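Local coordinates for protein annexin A8 (Homo sapiens, PDB 1W3W) that binds calcium and acidic phospholipids as a member of the annexin family and acts as an anticoagulant by indirectly inhibiting the thromboplastin-specific complex of the blood coagulation cascade, at residues A[230-233]-A[234-238]; A[40-43]-A[44-48]; A[300-303]-A[304-307]. One frame throughout, in Å; residues are numbered along the deposited sequence.

Interaction 1 (A[230-233]-A[234-238]); sequences DSIK and SETHG
The carbonyl plane of I232 meets T236 on both of its faces: the hydroxyl OG1 reaches I232 O from one side and the amide N from the other. The hydroxyl bond is the shorter, with OG1 of T236 2.7 Å from I232 O, against 3.0 Å for T236 N to the same oxygen. OG1 can double the amide bond because it stands between its own backbone N and carbonyl carbon (chi1 62°), which swings it back over the last turn. There it also lies 3.5 Å from I232 CG2, the two side chains running side by side in the same direction. One residue earlier, S231 O lies over one face of the E235 carboxylate, 3.4 Å from E235 CD, with OE2 also near S231 CB; no hydrogen is shared between that oxygen and the carboxylate.

The contact is the C-terminal end of helix 228-235 in the third annexin repeat, and T236 is the residue at which the chain leaves helical geometry. S231 O serves two donors: E235 N at 3.0 Å, nearly along the C=O axis, and S234 OG at 3.2 Å, tilted from the carbonyl plane. The hydroxyl of S231 itself turns to Y220 OH. S234 N donates to D230 O at 3.0 Å in the regular helical pattern. On the buried side I232 packs on M244 and V248 of helix 238-252 and on F201 of helix 198-207, which E235 also touches.

Interaction 2 (A[40-43]-A[44-48]); sequences NEQA and IIDVL
I45 lays its side chain against the preceding turn, beginning at CB, which sits 3.4 Å from Q42 O. CG1 comes next, also 3.4 Å from a carbonyl oxygen, in this case E41 O. It is put there by a first torsion that keeps CG1 beside the backbone N and anti to the carbonyl carbon (chi1 -66°). The tip, CD1, stays near that oxygen at 3.9 Å, and both CD1 and the other branch, CG2, also come within van der Waals range of the amide end of Q42. The aliphatic chain thus runs past two carbonyl oxygens that are themselves engaged: E41 O accepts I45 N at 3.0 Å with an N-H...O angle of 165°, and Q42 O accepts D46 N at 2.9 Å.

These residues make up the whole of the short helix 41-48 in annexin repeat 1, with N40 as its N-cap. OD1 of N40 takes the amide of A43 at 3.3 Å, the donor standing well above the carbonyl plane of the side chain. V47 N continues the helical series to A43 O. Outward from this backbone, I45 packs on F83 of helix 81-91 and on A318 and S321 of helix 313-323, whereas I44 and V47 face helix 24-34.

Interaction 3 (A[300-303]-A[304-307]); sequences GKTL and SSMI
T302 caps the start of helix 303-310, taking hydrogen bonds from S305 through both its hydroxyl and its carbonyl oxygen. The S305 amide is taken by T302 OG1 at 3.2 Å, supplemented by a weak bond to T302 O. S305 OG donates the same way, to T302 O at 3.0 Å, tilted 17° from the carbonyl plane. Both hydroxyls owe their reach to the same torsional choice, each standing between its own backbone N and carbonyl carbon (chi1 65° for T302, 81° for S305). One turn on, L303 O receives I307 N in its carbonyl plane at 3.1 Å, with only a weak second bond from M306 N. S304 OG is hydrogen-bonded to D326 OD1, near the C-terminus.

Apolar contacts flank this polar end: L303 CG meets I307 CD1 at 3.9 Å, and K301 CD brushes M306 CG at 4.1 Å. L303, M306 and I307 all pack on M266, itself a calcium-binding residue, and the side chain of M306 is about 6 Å from the ion. T302 OG1 satisfies the S305 amide, which has no earlier helical carbonyl to use, while S305 OG separately occupies T302 O; together the bonds probably fix where the helix begins, ahead of the calcium ligand D310.

The three contacts follow one another along the chain in the order interaction 2, interaction 1, interaction 3, and fall in annexin repeats 1, 3 and 4. Interaction 2 spans helix 41-48 from its N-cap to its last residue, interaction 3 holds the start of helix 303-310, and interaction 1 the C-terminal end of helix 228-235. None touches another. Interactions 1 and 2 lie on opposite sides of the chain's centre, their centres about 46 Å apart, while the centres of interactions 2 and 3 are about 23 Å apart. Helix 313-323 links the latter pair, packing against both I45 and I307. Local bonds within short helices and at their ends thus recur across an all-helical repeat protein, and interaction 3 alone borders the bound calcium.

Interaction 1 (A[230-233]-A[234-238])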
loop_
_atom_site.group_PDB
_atom_site.type_symbol
_atom_site.label_atom_id
_atom_site.label_comp_id
_atom_site.label_asym_id
_atom_site.label_seq_id
_atom_site.Cartn_x
_atom_site.Cartn_y
_atom_site.Cartn_z
ATOM N N ASP A 230 5.344 19.758 10.729
ATOM C CA ASP A 230 4.603 20.962 11.093
ATOM C C ASP A 230 4.724 22.040 10.015
ATOM O O ASP A 230 3.776 22.762 9.775
ATOM C CB ASP A 230 5.049 21.505 12.452
ATOM C CG ASP A 230 4.515 20.684 13.605
ATOM O OD1 ASP A 230 4.980 20.868 14.744
ATOM O OD2 ASP A 230 3.624 19.822 13.458
ATOM N N SER A 231 5.871 22.116 9.347
ATOM C CA SER A 231 6.048 23.055 8.244
ATOM C C SER A 231 5.149 22.688 7.090
ATOM O O SER A 231 4.440 23.529 6.585
ATOM C CB SER A 231 7.493 23.110 7.788
ATOM O OG SER A 231 8.296 23.674 8.808
ATOM N N ILE A 232 5.146 21.422 6.698
ATOM C CA ILE A 232 4.229 20.940 5.663
ATOM C C ILE A 232 2.762 21.195 6.039
ATOM O O ILE A 232 1.975 21.622 5.199
ATOM C CB ILE A 232 4.480 19.430 5.373
ATOM C CG1 ILE A 232 5.843 19.250 4.699
ATOM C CG2 ILE A 232 3.383 18.856 4.479
ATOM C CD1 ILE A 232 6.384 17.867 4.766
ATOM N N LYS A 233 2.396 20.944 7.291
ATOM C CA LYS A 233 1.005 21.124 7.742
ATOM C C LYS A 233 0.567 22.583 7.688
ATOM O O LYS A 233 -0.604 22.869 7.436
ATOM C CB LYS A 233 0.803 20.614 9.173
ATOM C CG LYS A 233 0.706 19.102 9.309
ATOM C CD LYS A 233 0.483 18.692 10.761
ATOM C CE LYS A 233 0.662 17.205 10.958
ATOM N NZ LYS A 233 0.332 16.766 12.359
ATOM N N SER A 234 1.489 23.505 7.951
ATOM C CA SER A 234 1.140 24.926 7.957
ATOM C C SER A 234 1.224 25.539 6.565
ATOM O O SER A 234 0.547 26.528 6.304
ATOM C CB SER A 234 2.011 25.709 8.947
ATOM O OG SER A 234 3.317 25.884 8.457
ATOM N N GLU A 235 2.014 24.944 5.670
ATOM C CA GLU A 235 2.296 25.529 4.344
ATOM C C GLU A 235 1.502 24.933 3.179
ATOM O O GLU A 235 1.462 25.519 2.098
ATOM C CB GLU A 235 3.785 25.412 4.015
ATOM C CG GLU A 235 4.649 26.374 4.811
ATOM C CD GLU A 235 6.105 25.947 4.886
ATOM O OE1 GLU A 235 6.544 25.141 4.038
ATOM O OE2 GLU A 235 6.817 26.428 5.797
ATOM N N THR A 236 0.886 23.772 3.381
ATOM C CA THR A 236 0.145 23.116 2.304
ATOM C C THR A 236 -1.193 22.613 2.815
ATOM O O THR A 236 -1.451 22.591 4.019
ATOM C CB THR A 236 0.955 21.933 1.705
ATOM O OG1 THR A 236 1.182 20.937 2.714
ATOM C CG2 THR A 236 2.355 22.367 1.294
ATOM N N HIS A 237 -2.040 22.204 1.883
ATOM C CA HIS A 237 -3.340 21.623 2.216
ATOM C C HIS A 237 -3.746 20.526 1.230
ATOM O O HIS A 237 -3.140 20.366 0.168
ATOM C CB HIS A 237 -4.418 22.718 2.255
ATOM C CG HIS A 237 -4.529 23.500 0.980
ATOM N ND1 HIS A 237 -3.584 24.426 0.592
ATOM C CD2 HIS A 237 -5.470 23.490 0.004
ATOM C CE1 HIS A 237 -3.934 24.947 -0.574
ATOM N NE2 HIS A 237 -5.075 24.395 -0.953
ATOM N N GLY A 238 -4.770 19.773 1.610
ATOM C CA GLY A 238 -5.411 18.821 0.718
ATOM C C GLY A 238 -4.542 17.632 0.347
ATOM O O GLY A 238 -3.788 17.108 1.167
#

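Interaction 2 (A[40-43]-A[44-48])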
loop_
_atom_site.group_PDB
_atom_site.type_symbol
_atom_site.label_atom_id
_atom_site.label_comp_id
_atom_site.label_asym_id
_atom_site.label_seq_id
_atom_site.Cartn_x
_atom_site.Cartn_y
_atom_site.Cartn_z
ATOM N N ASN A 40 -19.189 -23.462 1.109
ATOM C CA ASN A 40 -18.475 -23.626 2.373
ATOM C C ASN A 40 -17.386 -22.566 2.478
ATOM O O ASN A 40 -16.247 -22.780 2.079
ATOM C CB ASN A 40 -17.866 -25.029 2.459
ATOM C CG ASN A 40 -17.298 -25.346 3.847
ATOM O OD1 ASN A 40 -17.083 -24.454 4.669
ATOM N ND2 ASN A 40 -17.067 -26.627 4.109
ATOM N N GLU A 41 -17.750 -21.412 3.013
ATOM C CA GLU A 41 -16.847 -20.269 3.070
ATOM C C GLU A 41 -15.661 -20.517 3.986
ATOM O O GLU A 41 -14.581 -20.014 3.747
ATOM C CB GLU A 41 -17.590 -19.019 3.535
ATOM C CG GLU A 41 -18.565 -18.472 2.506
ATOM C CD GLU A 41 -20.000 -18.942 2.717
ATOM O OE1 GLU A 41 -20.880 -18.467 1.967
ATOM O OE2 GLU A 41 -20.257 -19.764 3.624
ATOM N N GLN A 42 -15.873 -21.288 5.042
ATOM C CA GLN A 42 -14.821 -21.568 5.995
ATOM C C GLN A 42 -13.693 -22.363 5.356
ATOM O O GLN A 42 -12.531 -22.103 5.636
ATOM C CB GLN A 42 -15.379 -22.324 7.213
ATOM C CG GLN A 42 -14.362 -22.506 8.334
ATOM C CD GLN A 42 -13.855 -21.184 8.879
ATOM O OE1 GLN A 42 -12.643 -20.958 8.963
ATOM N NE2 GLN A 42 -14.768 -20.306 9.225
ATOM N N ALA A 43 -14.031 -23.326 4.497
ATOM C CA ALA A 43 -13.027 -24.114 3.800
ATOM C C ALA A 43 -12.212 -23.238 2.850
ATOM O O ALA A 43 -11.039 -23.495 2.639
ATOM C CB ALA A 43 -13.672 -25.254 3.031
ATOM N N ILE A 44 -12.841 -22.209 2.282
ATOM C CA ILE A 44 -12.137 -21.261 1.431
ATOM C C ILE A 44 -11.141 -20.439 2.275
ATOM O O ILE A 44 -10.000 -20.278 1.873
ATOM C CB ILE A 44 -13.138 -20.362 0.649
ATOM C CG1 ILE A 44 -13.892 -21.215 -0.388
ATOM C CG2 ILE A 44 -12.421 -19.224 -0.051
ATOM C CD1 ILE A 44 -15.146 -20.581 -0.916
ATOM N N ILE A 45 -11.577 -19.968 3.442
ATOM C CA ILE A 45 -10.703 -19.269 4.396
ATOM C C ILE A 45 -9.527 -20.157 4.803
ATOM O O ILE A 45 -8.387 -19.726 4.771
ATOM C CB ILE A 45 -11.501 -18.820 5.651
ATOM C CG1 ILE A 45 -12.528 -17.755 5.290
ATOM C CG2 ILE A 45 -10.561 -18.284 6.769
ATOM C CD1 ILE A 45 -13.495 -17.457 6.426
ATOM N N ASP A 46 -9.805 -21.411 5.136
ATOM C CA ASP A 46 -8.793 -22.318 5.673
ATOM C C ASP A 46 -7.706 -22.644 4.676
ATOM O O ASP A 46 -6.598 -22.907 5.074
ATOM C CB ASP A 46 -9.420 -23.626 6.158
ATOM C CG ASP A 46 -10.198 -23.455 7.451
ATOM O OD1 ASP A 46 -10.185 -22.354 8.043
ATOM O OD2 ASP A 46 -10.866 -24.376 7.937
ATOM N N VAL A 47 -8.014 -22.626 3.382
ATOM C CA VAL A 47 -6.989 -22.851 2.372
ATOM C C VAL A 47 -6.279 -21.532 2.017
ATOM O O VAL A 47 -5.052 -21.416 2.136
ATOM C CB VAL A 47 -7.590 -23.501 1.101
ATOM C CG1 VAL A 47 -6.571 -23.542 -0.033
ATOM C CG2 VAL A 47 -8.096 -24.913 1.400
ATOM N N LEU A 48 -7.033 -20.531 1.582
ATOM C CA LEU A 48 -6.406 -19.368 0.965
ATOM C C LEU A 48 -5.680 -18.439 1.933
ATOM O O LEU A 48 -4.688 -17.834 1.532
ATOM C CB LEU A 48 -7.406 -18.600 0.107
ATOM C CG LEU A 48 -7.940 -19.457 -1.037
ATOM C CD1 LEU A 48 -8.983 -18.692 -1.807
ATOM C CD2 LEU A 48 -6.805 -19.922 -1.955
#

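Interaction 3 (A[300-303]-A[304-307])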
loop_
_atom_site.group_PDB
_atom_site.type_symbol
_atom_site.label_atom_id
_atom_site.label_comp_id
_atom_site.label_asym_id
_atom_site.label_seq_id
_atom_site.Cartn_x
_atom_site.Cartn_y
_atom_site.Cartn_z
ATOM N N GLY A 300 -1.776 1.424 21.977
ATOM C CA GLY A 300 -2.099 0.731 23.218
ATOM C C GLY A 300 -3.177 -0.340 23.095
ATOM O O GLY A 300 -3.849 -0.676 24.075
ATOM N N LYS A 301 -3.358 -0.856 21.887
ATOM C CA LYS A 301 -4.269 -1.965 21.623
ATOM C C LYS A 301 -3.803 -2.702 20.368
ATOM O O LYS A 301 -3.047 -2.145 19.569
ATOM C CB LYS A 301 -5.691 -1.465 21.420
ATOM C CG LYS A 301 -5.836 -0.288 20.476
ATOM C CD LYS A 301 -7.315 0.100 20.308
ATOM C CE LYS A 301 -7.610 1.532 20.760
ATOM N NZ LYS A 301 -8.508 1.584 21.963
ATOM N N THR A 302 -4.244 -3.945 20.196
ATOM C CA THR A 302 -3.825 -4.745 19.040
ATOM C C THR A 302 -4.618 -4.416 17.767
ATOM O O THR A 302 -5.750 -3.952 17.824
ATOM C CB THR A 302 -3.952 -6.231 19.332
ATOM O OG1 THR A 302 -5.330 -6.567 19.517
ATOM C CG2 THR A 302 -3.255 -6.616 20.660
ATOM N N LEU A 303 -3.996 -4.676 16.621
ATOM C CA LEU A 303 -4.637 -4.568 15.325
ATOM C C LEU A 303 -5.927 -5.413 15.276
ATOM O O LEU A 303 -6.972 -4.952 14.828
ATOM C CB LEU A 303 -3.659 -5.051 14.244
ATOM C CG LEU A 303 -4.169 -5.055 12.806
ATOM C CD1 LEU A 303 -4.644 -3.691 12.402
ATOM C CD2 LEU A 303 -3.056 -5.539 11.882
ATOM N N SER A 304 -5.831 -6.644 15.759
ATOM C CA SER A 304 -6.963 -7.581 15.774
ATOM C C SER A 304 -8.167 -7.074 16.565
ATOM O O SER A 304 -9.298 -7.290 16.158
ATOM C CB SER A 304 -6.515 -8.932 16.323
ATOM O OG SER A 304 -5.565 -9.497 15.447
ATOM N N SER A 305 -7.932 -6.366 17.670
ATOM C CA SER A 305 -9.033 -5.864 18.488
ATOM C C SER A 305 -9.849 -4.828 17.716
ATOM O O SER A 305 -11.087 -4.785 17.831
ATOM C CB SER A 305 -8.547 -5.300 19.841
ATOM O OG SER A 305 -8.031 -3.961 19.723
ATOM N N MET A 306 -9.173 -4.008 16.917
ATOM C CA MET A 306 -9.880 -3.040 16.099
ATOM C C MET A 306 -10.600 -3.696 14.939
ATOM O O MET A 306 -11.721 -3.318 14.605
ATOM C CB MET A 306 -8.940 -1.923 15.627
ATOM C CG MET A 306 -8.903 -0.792 16.621
ATOM S SD MET A 306 -8.000 0.600 16.052
ATOM C CE MET A 306 -9.284 1.507 15.266
ATOM N N ILE A 307 -9.976 -4.697 14.334
ATOM C CA ILE A 307 -10.636 -5.469 13.292
ATOM C C ILE A 307 -11.916 -6.142 13.838
ATOM O O ILE A 307 -12.951 -6.122 13.186
ATOM C CB ILE A 307 -9.668 -6.512 12.683
ATOM C CG1 ILE A 307 -8.594 -5.812 11.835
ATOM C CG2 ILE A 307 -10.436 -7.495 11.836
ATOM C CD1 ILE A 307 -7.440 -6.706 11.437
#